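Local atomic coordinates of PTS-dependent dihydroxyacetone kinase, ADP-binding subunit DhaL (Lactococcus lactis subsp. lactis, PDB entry 3CR3), a protein that uses its bound nucleotide to phosphorylate dihydroxyacetone held on DhaK, after the phosphoryl donor DhaM has converted its ADP to ATP. Residues G30-D34 with R161-L165; K116-K122 with A153-K159. All coordinates share one frame; numbering follows the deposited sequence.

Contact 1: residues G30-D34 with R161-L165; sequences GPIGD and RASYL. With MG (magnesium ion), chain E; MG (magnesium ion), chain F; ADP (adenosine-5'-diphosphate), chain G.
D34 and R161 meet at the diphosphate end of bound ADP, where metal coordination sets the geometry. The two carboxylate oxygens of D34 are shared between two magnesium ions: OD1 binds the chain E ion at 2.1 Å, and OD2 binds the chain F ion at 2.4 Å. ADP O1B ligates both ions and so bridges them. D29 and D36 join D34 at one magnesium site, and D36 also shares the second with D34. With CG of D34 between its backbone N and carbonyl carbon (chi1 56°), the carboxylate is turned to the metals.

The charged pair meets face-on at one oxygen, with no hydrogen bond between the two groups: OD2 of D34 stands over the centre of the R161 guanidinium, 3.2 Å from CZ, and the planes of the two groups are 27° apart. The arginine chain runs extended from CG to NE, passing the beta-phosphate with CD 3.7 Å from ADP O3B; its NH1 makes a weak hydrogen bond to an aromatic side chain of another protein chain.

Two waters on the metals add polar links. Water 1 donates to ADP O3B at 2.7 Å and accepts weakly from the D34 amide, while water 2 accepts weakly from R161 NH2.

Apolar contacts join the two loops beyond the metal site. CB of A162 sits 3.8 Å from CB of I32, and L165 lays CD1 against I32 CA. The other methyl of L165, CD2, is modelled 3.1 Å from P31 O with chi2 at 110°, off a staggered value, so this close approach is doubtful.

Such an arrangement implies that cationic R161 and the two metals together would probably offset the negative charge gathered by D34 and the diphosphate, consistent with a site for phosphoryl transfer.

Contact 2: residues K116-K122 with A153-K159; sequences KAQVGEK and AGLLATK. With ADP (adenosine-5'-diphosphate), chain G.
A117 and K159 touch beside the adenine of ADP, and each also meets the base: CB of A117 lies 3.6 Å from ADP N1, and CD of K159 lies 3.9 Å from ADP N6. The aliphatic part of K159 therefore lines the pocket, while its bend at chi2 (-83°) leads the chain on so that NZ ends near the K116 carbonyl.

One step out, the E121 carboxylate backs this lysine, with OE1 3.6 Å from K159 CG. OE2 takes the Q118 N-H on its anti lone pair in a nearly straight bond of 2.8 Å (178°). OE1 accepts from T158 OG1, in a bond modelled so short that its exact length is doubtful. The E121 carbonyl adds a weak bond from the T158 amide, and water 4, which takes the K159 N-H, lies 2.7 Å from E121 O and may donate to it. With an alanine here, the Q118 amide and the T158 hydroxyl would lose their common acceptor, which would probably leave the 118-121 turn less firmly tied to T158.

Further out, K122 joins the two loops. Its chain packs CB on L155 CB (3.8 Å) and CD on A157 CB (3.6 Å), then bends at chi4 so that NZ reaches L155 O at 2.7 Å, with a C=O...N angle of 144°. The carbonyls of S152 and S169 also accept from this buried ammonium group. Water 3 bridges G120 O and L156 O.

Q118 to E121 form a type II beta turn, with G120 at the third position, where a CB would jam against the preceding carbonyl O, which calls for glycine. The arrangement is that of loops lining the adenine end of the nucleotide site in the all-helical DhaL fold.

Contact 2 is nested within the chain excursion closed by contact 1, the order being 30-34, 116-122, 153-159 and 161-165. The last two segments share the loop between helix 142-151 and helix 175-191, while 30-34 follows helix 22-28; segment 116-122 comes after helix 100-115. The centres of the two contacts lie about 12 Å apart on the same side of the chain's centre, and they touch directly: A157 CB is 3.4 Å from A162 CB, and I32 CD1 is 3.8 Å from K122 CE. Contact 1 serves the metals and diphosphate, contact 2 the adenine, so one interhelical loop spans both ends of ADP within the DAK2 domain.

Contact 1: residues G30-D34 with R161-L165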
ATOM      1  N   GLY A  30       6.434  19.576  11.363  1.00 17.26           N
ATOM      2  CA  GLY A  30       7.442  18.545  11.607  1.00 17.14           C
ATOM      3  C   GLY A  30       6.982  17.448  12.558  1.00 16.85           C
ATOM      4  O   GLY A  30       6.907  16.301  12.164  1.00 17.05           O
ATOM      5  N   PRO A  31       6.679  17.794  13.825  1.00 17.34           N
ATOM      6  CA  PRO A  31       6.276  16.766  14.791  1.00 16.69           C
ATOM      7  C   PRO A  31       4.974  16.073  14.393  1.00 16.31           C
ATOM      8  O   PRO A  31       4.773  14.895  14.689  1.00 16.11           O
ATOM      9  CB  PRO A  31       6.097  17.566  16.093  1.00 16.83           C
ATOM     10  CG  PRO A  31       6.905  18.816  15.889  1.00 17.49           C
ATOM     11  CD  PRO A  31       6.720  19.129  14.446  1.00 16.93           C
ATOM     12  N   ILE A  32       4.097  16.801  13.717  1.00 15.84           N
ATOM     13  CA  ILE A  32       2.789  16.278  13.393  1.00 15.45           C
ATOM     14  C   ILE A  32       2.488  16.305  11.903  1.00 15.78           C
ATOM     15  O   ILE A  32       1.340  16.439  11.509  1.00 15.74           O
ATOM     16  CB  ILE A  32       1.668  16.987  14.221  1.00 15.99           C
ATOM     17  CG1 ILE A  32       1.695  18.516  13.994  1.00 14.80           C
ATOM     18  CG2 ILE A  32       1.806  16.607  15.704  1.00 15.67           C
ATOM     19  CD1 ILE A  32       0.551  19.287  14.621  1.00 14.64           C
ATOM     20  N   GLY A  33       3.522  16.172  11.075  1.00 15.79           N
ATOM     21  CA  GLY A  33       3.314  16.080   9.637  1.00 15.62           C
ATOM     22  C   GLY A  33       4.601  15.800   8.905  1.00 16.15           C
ATOM     23  O   GLY A  33       5.500  15.153   9.443  1.00 16.77           O
ATOM     24  N   ASP A  34       4.689  16.264   7.664  1.00 16.36           N
ATOM     25  CA  ASP A  34       5.866  16.000   6.844  1.00 15.84           C
ATOM     26  C   ASP A  34       6.795  17.196   6.642  1.00 15.84           C
ATOM     27  O   ASP A  34       7.655  17.170   5.755  1.00 16.10           O
ATOM     28  CB  ASP A  34       5.463  15.415   5.492  1.00 16.34           C
ATOM     29  CG  ASP A  34       4.483  16.305   4.723  1.00 16.11           C
ATOM     30  OD1 ASP A  34       4.061  17.379   5.202  1.00 15.53           O
ATOM     31  OD2 ASP A  34       4.104  15.895   3.629  1.00 16.98           O
ATOM     32  N   ARG A 161      -2.430  14.230   8.215  1.00 12.10           N
ATOM     33  CA  ARG A 161      -1.214  13.511   8.574  1.00 11.49           C
ATOM     34  C   ARG A 161      -0.970  13.453  10.081  1.00 11.43           C
ATOM     35  O   ARG A 161      -0.448  12.451  10.590  1.00 11.14           O
ATOM     36  CB  ARG A 161      -0.017  14.131   7.871  1.00 11.66           C
ATOM     37  CG  ARG A 161       0.034  13.778   6.381  1.00 12.05           C
ATOM     38  CD  ARG A 161       1.278  14.345   5.780  1.00 13.21           C
ATOM     39  NE  ARG A 161       1.381  14.049   4.355  1.00 16.78           N
ATOM     40  CZ  ARG A 161       2.290  13.240   3.818  1.00 17.61           C
ATOM     41  NH1 ARG A 161       3.171  12.606   4.596  1.00 16.86           N
ATOM     42  NH2 ARG A 161       2.314  13.065   2.498  1.00 17.27           N
ATOM     43  N   ALA A 162      -1.331  14.540  10.768  1.00 10.43           N
ATOM     44  CA  ALA A 162      -1.191  14.668  12.221  1.00 10.83           C
ATOM     45  C   ALA A 162      -1.894  13.571  13.007  1.00 10.35           C
ATOM     46  O   ALA A 162      -1.434  13.179  14.091  1.00 10.34           O
ATOM     47  CB  ALA A 162      -1.708  16.046  12.686  1.00 10.48           C
ATOM     48  N   SER A 163      -3.018  13.112  12.476  1.00 10.86           N
ATOM     49  CA  SER A 163      -3.825  12.070  13.108  1.00 11.14           C
ATOM     50  C   SER A 163      -3.063  10.752  13.245  1.00 11.37           C
ATOM     51  O   SER A 163      -3.393   9.947  14.107  1.00 10.34           O
ATOM     52  CB  SER A 163      -5.142  11.870  12.348  1.00 12.07           C
ATOM     53  OG  SER A 163      -4.929  11.421  11.018  1.00 13.53           O
ATOM     54  N   TYR A 164      -2.009  10.558  12.435  1.00 11.45           N
ATOM     55  CA  TYR A 164      -1.258   9.290  12.452  1.00 11.64           C
ATOM     56  C   TYR A 164      -0.427   9.173  13.724  1.00 11.83           C
ATOM     57  O   TYR A 164       0.044   8.090  14.066  1.00 11.06           O
ATOM     58  CB  TYR A 164      -0.360   9.151  11.200  1.00 11.74           C
ATOM     59  CG  TYR A 164      -1.152   8.834   9.959  1.00 11.87           C
ATOM     60  CD1 TYR A 164      -1.317   7.526   9.527  1.00 11.90           C
ATOM     61  CD2 TYR A 164      -1.757   9.846   9.224  1.00 12.39           C
ATOM     62  CE1 TYR A 164      -2.060   7.235   8.374  1.00 13.67           C
ATOM     63  CE2 TYR A 164      -2.507   9.569   8.090  1.00 12.90           C
ATOM     64  CZ  TYR A 164      -2.648   8.270   7.667  1.00 12.56           C
ATOM     65  OH  TYR A 164      -3.417   8.002   6.552  1.00 13.95           O
ATOM     66  N   LEU A 165      -0.254  10.308  14.404  1.00 11.60           N
ATOM     67  CA  LEU A 165       0.574  10.399  15.600  1.00 12.02           C
ATOM     68  C   LEU A 165      -0.192  10.120  16.889  1.00 12.02           C
ATOM     69  O   LEU A 165       0.414   9.962  17.940  1.00 11.84           O
ATOM     70  CB  LEU A 165       1.294  11.749  15.642  1.00 12.65           C
ATOM     71  CG  LEU A 165       2.322  11.718  14.502  1.00 14.14           C
ATOM     72  CD1 LEU A 165       1.978  12.638  13.343  1.00 14.93           C
ATOM     73  CD2 LEU A 165       3.682  12.015  15.032  1.00 17.70           C
TER
HETATM   74 MG    MG E1212       2.727  18.985   5.258  1.00 19.24          MG
HETATM   75 MG    MG F1213       2.702  17.109   2.042  1.00 29.16          MG
HETATM   76  PB  ADP G1211      -0.057  17.893   4.079  1.00 15.60           P
HETATM   77  O1B ADP G1211       1.436  17.921   4.001  1.00 15.51           O
HETATM   78  O2B ADP G1211      -0.689  17.164   2.943  1.00 13.87           O
HETATM   79  O3B ADP G1211      -0.590  17.465   5.447  1.00 14.19           O
HETATM   80  PA  ADP G1211       0.110  20.749   4.582  1.00 14.17           P
HETATM   81  O1A ADP G1211       1.260  20.401   5.463  1.00 13.91           O
HETATM   82  O2A ADP G1211       0.368  21.793   3.520  1.00 16.69           O
HETATM   83  O3A ADP G1211      -0.531  19.431   3.883  1.00 14.44           O
HETATM   84  O5' ADP G1211      -1.136  21.241   5.483  1.00 15.92           O
HETATM   85  C5' ADP G1211      -1.404  20.630   6.750  1.00 15.07           C
HETATM   86  C4' ADP G1211      -2.634  21.300   7.323  1.00 14.79           C
HETATM   87  O4' ADP G1211      -3.808  20.998   6.557  1.00 16.42           O
HETATM   88  C3' ADP G1211      -2.953  20.845   8.736  1.00 14.89           C
HETATM   89  O3' ADP G1211      -2.204  21.636   9.659  1.00 14.91           O
HETATM   90  C2' ADP G1211      -4.461  21.061   8.852  1.00 14.36           C
HETATM   91  O2' ADP G1211      -4.802  22.346   9.378  1.00 10.96           O
HETATM   92  C1' ADP G1211      -4.947  21.044   7.409  1.00 17.13           C
HETATM   93  N9  ADP G1211      -5.736  19.823   7.164  1.00 18.66           N
HETATM   94  C8  ADP G1211      -5.205  18.614   6.880  1.00 18.23           C
HETATM   95  N7  ADP G1211      -6.178  17.707   6.709  1.00 17.35           N
HETATM   96  C5  ADP G1211      -7.351  18.341   6.897  1.00 17.86           C
HETATM   97  C6  ADP G1211      -8.773  17.955   6.869  1.00 16.54           C
HETATM   98  N6  ADP G1211      -9.101  16.681   6.578  1.00 17.11           N
HETATM   99  N1  ADP G1211      -9.697  18.910   7.115  1.00 17.92           N
HETATM  100  C2  ADP G1211      -9.364  20.188   7.383  1.00 17.00           C
HETATM  101  N3  ADP G1211      -8.096  20.601   7.430  1.00 16.87           N
HETATM  102  C4  ADP G1211      -7.066  19.737   7.205  1.00 17.73           C
HETATM  103  O   HOH W   1       1.627  17.713   6.907  1.00 18.12           O
HETATM  104  O   HOH W   2       0.771  15.860   1.520  1.00 21.47           O

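Contact 2: residues K116-K122 with A153-K159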
ATOM      1  N   LYS A 116     -13.912  17.102   5.531  1.00 18.89           N
ATOM      2  CA  LYS A 116     -14.840  16.427   6.482  1.00 19.75           C
ATOM      3  C   LYS A 116     -14.494  16.594   7.967  1.00 19.76           C
ATOM      4  O   LYS A 116     -14.862  15.754   8.792  1.00 20.53           O
ATOM      5  CB  LYS A 116     -15.015  14.928   6.138  1.00 19.80           C
ATOM      6  CG  LYS A 116     -16.078  14.646   5.065  1.00 22.22           C
ATOM      7  CD  LYS A 116     -15.594  14.972   3.671  1.00 24.80           C
ATOM      8  CE  LYS A 116     -16.637  14.614   2.616  1.00 27.22           C
ATOM      9  NZ  LYS A 116     -16.223  15.149   1.295  1.00 29.53           N
ATOM     10  N   ALA A 117     -13.817  17.684   8.313  1.00 19.56           N
ATOM     11  CA  ALA A 117     -13.405  17.910   9.690  1.00 19.82           C
ATOM     12  C   ALA A 117     -14.498  18.627  10.475  1.00 19.84           C
ATOM     13  O   ALA A 117     -15.150  19.541   9.969  1.00 19.79           O
ATOM     14  CB  ALA A 117     -12.080  18.704   9.753  1.00 19.50           C
ATOM     15  N   GLN A 118     -14.705  18.175  11.703  1.00 19.88           N
ATOM     16  CA  GLN A 118     -15.572  18.855  12.642  1.00 20.31           C
ATOM     17  C   GLN A 118     -14.730  19.846  13.429  1.00 20.04           C
ATOM     18  O   GLN A 118     -13.507  19.737  13.464  1.00 21.02           O
ATOM     19  CB  GLN A 118     -16.215  17.849  13.591  1.00 20.35           C
ATOM     20  CG  GLN A 118     -17.245  16.943  12.934  1.00 22.40           C
ATOM     21  CD  GLN A 118     -17.603  15.761  13.814  1.00 25.56           C
ATOM     22  OE1 GLN A 118     -17.257  14.622  13.508  1.00 29.15           O
ATOM     23  NE2 GLN A 118     -18.279  16.029  14.921  1.00 25.34           N
ATOM     24  N   VAL A 119     -15.375  20.822  14.051  1.00 19.65           N
ATOM     25  CA  VAL A 119     -14.675  21.728  14.944  1.00 19.00           C
ATOM     26  C   VAL A 119     -14.103  20.933  16.126  1.00 19.13           C
ATOM     27  O   VAL A 119     -14.781  20.057  16.682  1.00 18.81           O
ATOM     28  CB  VAL A 119     -15.600  22.870  15.433  1.00 18.95           C
ATOM     29  CG1 VAL A 119     -14.836  23.862  16.315  1.00 16.37           C
ATOM     30  CG2 VAL A 119     -16.226  23.587  14.242  1.00 19.00           C
ATOM     31  N   GLY A 120     -12.855  21.231  16.484  1.00 18.88           N
ATOM     32  CA  GLY A 120     -12.168  20.558  17.599  1.00 18.22           C
ATOM     33  C   GLY A 120     -11.269  19.424  17.184  1.00 18.29           C
ATOM     34  O   GLY A 120     -10.679  18.740  18.030  1.00 18.49           O
ATOM     35  N   GLU A 121     -11.131  19.223  15.875  1.00 18.25           N
ATOM     36  CA  GLU A 121     -10.351  18.103  15.378  1.00 17.85           C
ATOM     37  C   GLU A 121      -8.897  18.452  15.097  1.00 17.19           C
ATOM     38  O   GLU A 121      -8.164  17.632  14.539  1.00 16.32           O
ATOM     39  CB  GLU A 121     -11.005  17.492  14.142  1.00 18.67           C
ATOM     40  CG  GLU A 121     -12.353  16.814  14.425  1.00 19.52           C
ATOM     41  CD  GLU A 121     -12.580  15.675  13.469  1.00 21.18           C
ATOM     42  OE1 GLU A 121     -11.928  14.627  13.632  1.00 20.38           O
ATOM     43  OE2 GLU A 121     -13.372  15.846  12.528  1.00 21.15           O
ATOM     44  N   LYS A 122      -8.494  19.647  15.529  1.00 16.45           N
ATOM     45  CA  LYS A 122      -7.119  20.157  15.395  1.00 16.17           C
ATOM     46  C   LYS A 122      -6.765  20.439  13.942  1.00 16.08           C
ATOM     47  O   LYS A 122      -5.755  19.975  13.449  1.00 17.18           O
ATOM     48  CB  LYS A 122      -6.086  19.218  16.046  1.00 15.57           C
ATOM     49  CG  LYS A 122      -4.751  19.862  16.472  1.00 14.35           C
ATOM     50  CD  LYS A 122      -3.678  18.766  16.497  1.00 15.08           C
ATOM     51  CE  LYS A 122      -2.366  19.188  17.118  1.00 15.91           C
ATOM     52  NZ  LYS A 122      -2.442  19.384  18.599  1.00 13.01           N
ATOM     53  N   ALA A 153      -2.736  23.422  20.253  1.00  8.68           N
ATOM     54  CA  ALA A 153      -1.721  22.517  20.813  1.00  8.07           C
ATOM     55  C   ALA A 153      -2.340  21.410  21.675  1.00  8.43           C
ATOM     56  O   ALA A 153      -1.966  20.236  21.554  1.00  8.50           O
ATOM     57  CB  ALA A 153      -0.676  23.314  21.620  1.00  8.18           C
ATOM     58  N   GLY A 154      -3.310  21.779  22.513  1.00  8.17           N
ATOM     59  CA  GLY A 154      -3.918  20.836  23.473  1.00  7.93           C
ATOM     60  C   GLY A 154      -4.785  19.745  22.858  1.00  8.04           C
ATOM     61  O   GLY A 154      -5.121  18.774  23.520  1.00  7.68           O
ATOM     62  N   LEU A 155      -5.154  19.914  21.585  1.00  7.69           N
ATOM     63  CA  LEU A 155      -6.081  19.014  20.917  1.00  7.55           C
ATOM     64  C   LEU A 155      -5.397  17.756  20.391  1.00  8.09           C
ATOM     65  O   LEU A 155      -4.233  17.805  19.949  1.00  8.50           O
ATOM     66  CB  LEU A 155      -6.782  19.741  19.751  1.00  7.27           C
ATOM     67  CG  LEU A 155      -7.682  20.950  20.054  1.00  5.03           C
ATOM     68  CD1 LEU A 155      -7.969  21.724  18.794  1.00  3.27           C
ATOM     69  CD2 LEU A 155      -9.003  20.510  20.707  1.00  2.18           C
ATOM     70  N   LEU A 156      -6.134  16.638  20.437  1.00  7.91           N
ATOM     71  CA  LEU A 156      -5.781  15.412  19.712  1.00  7.57           C
ATOM     72  C   LEU A 156      -6.098  15.597  18.231  1.00  7.74           C
ATOM     73  O   LEU A 156      -7.207  15.962  17.871  1.00  7.28           O
ATOM     74  CB  LEU A 156      -6.560  14.207  20.250  1.00  7.29           C
ATOM     75  CG  LEU A 156      -6.302  12.833  19.615  1.00  6.97           C
ATOM     76  CD1 LEU A 156      -4.985  12.254  20.092  1.00  7.91           C
ATOM     77  CD2 LEU A 156      -7.429  11.864  19.896  1.00  6.90           C
ATOM     78  N   ALA A 157      -5.115  15.344  17.377  1.00  8.71           N
ATOM     79  CA  ALA A 157      -5.335  15.390  15.939  1.00  9.42           C
ATOM     80  C   ALA A 157      -6.133  14.177  15.477  1.00  9.81           C
ATOM     81  O   ALA A 157      -5.744  13.044  15.714  1.00  9.47           O
ATOM     82  CB  ALA A 157      -3.994  15.448  15.197  1.00  9.63           C
ATOM     83  N   THR A 158      -7.259  14.415  14.820  1.00 10.73           N
ATOM     84  CA  THR A 158      -8.042  13.301  14.313  1.00 11.39           C
ATOM     85  C   THR A 158      -8.249  13.346  12.795  1.00 11.66           C
ATOM     86  O   THR A 158      -9.002  12.540  12.243  1.00 11.64           O
ATOM     87  CB  THR A 158      -9.358  13.122  15.097  1.00 11.91           C
ATOM     88  OG1 THR A 158     -10.073  14.360  15.149  1.00 11.72           O
ATOM     89  CG2 THR A 158      -9.052  12.646  16.529  1.00 11.63           C
ATOM     90  N   LYS A 159      -7.526  14.255  12.138  1.00 12.29           N
ATOM     91  CA  LYS A 159      -7.611  14.465  10.694  1.00 12.10           C
ATOM     92  C   LYS A 159      -6.252  14.777  10.096  1.00 11.81           C
ATOM     93  O   LYS A 159      -5.396  15.427  10.724  1.00 12.00           O
ATOM     94  CB  LYS A 159      -8.595  15.607  10.373  1.00 12.73           C
ATOM     95  CG  LYS A 159     -10.089  15.281  10.633  1.00 14.97           C
ATOM     96  CD  LYS A 159     -10.709  14.530   9.458  1.00 17.54           C
ATOM     97  CE  LYS A 159     -11.954  13.817   9.885  1.00 21.42           C
ATOM     98  NZ  LYS A 159     -12.516  13.030   8.752  1.00 25.83           N
TER
HETATM   99  PB  ADP G1211      -0.057  17.893   4.079  1.00 15.60           P
HETATM  100  O1B ADP G1211       1.436  17.921   4.001  1.00 15.51           O
HETATM  101  O2B ADP G1211      -0.689  17.164   2.943  1.00 13.87           O
HETATM  102  O3B ADP G1211      -0.590  17.465   5.447  1.00 14.19           O
HETATM  103  PA  ADP G1211       0.110  20.749   4.582  1.00 14.17           P
HETATM  104  O1A ADP G1211       1.260  20.401   5.463  1.00 13.91           O
HETATM  105  O2A ADP G1211       0.368  21.793   3.520  1.00 16.69           O
HETATM  106  O3A ADP G1211      -0.531  19.431   3.883  1.00 14.44           O
HETATM  107  O5' ADP G1211      -1.136  21.241   5.483  1.00 15.92           O
HETATM  108  C5' ADP G1211      -1.404  20.630   6.750  1.00 15.07           C
HETATM  109  C4' ADP G1211      -2.634  21.300   7.323  1.00 14.79           C
HETATM  110  O4' ADP G1211      -3.808  20.998   6.557  1.00 16.42           O
HETATM  111  C3' ADP G1211      -2.953  20.845   8.736  1.00 14.89           C
HETATM  112  O3' ADP G1211      -2.204  21.636   9.659  1.00 14.91           O
HETATM  113  C2' ADP G1211      -4.461  21.061   8.852  1.00 14.36           C
HETATM  114  O2' ADP G1211      -4.802  22.346   9.378  1.00 10.96           O
HETATM  115  C1' ADP G1211      -4.947  21.044   7.409  1.00 17.13           C
HETATM  116  N9  ADP G1211      -5.736  19.823   7.164  1.00 18.66           N
HETATM  117  C8  ADP G1211      -5.205  18.614   6.880  1.00 18.23           C
HETATM  118  N7  ADP G1211      -6.178  17.707   6.709  1.00 17.35           N
HETATM  119  C5  ADP G1211      -7.351  18.341   6.897  1.00 17.86           C
HETATM  120  C6  ADP G1211      -8.773  17.955   6.869  1.00 16.54           C
HETATM  121  N6  ADP G1211      -9.101  16.681   6.578  1.00 17.11           N
HETATM  122  N1  ADP G1211      -9.697  18.910   7.115  1.00 17.92           N
HETATM  123  C2  ADP G1211      -9.364  20.188   7.383  1.00 17.00           C
HETATM  124  N3  ADP G1211      -8.096  20.601   7.430  1.00 16.87           N
HETATM  125  C4  ADP G1211      -7.066  19.737   7.205  1.00 17.73           C
HETATM  126  O   HOH W   3      -9.557  16.647  18.847  1.00 22.06           O
HETATM  127  O   HOH W   4      -6.101  16.936  12.966  1.00 24.44           O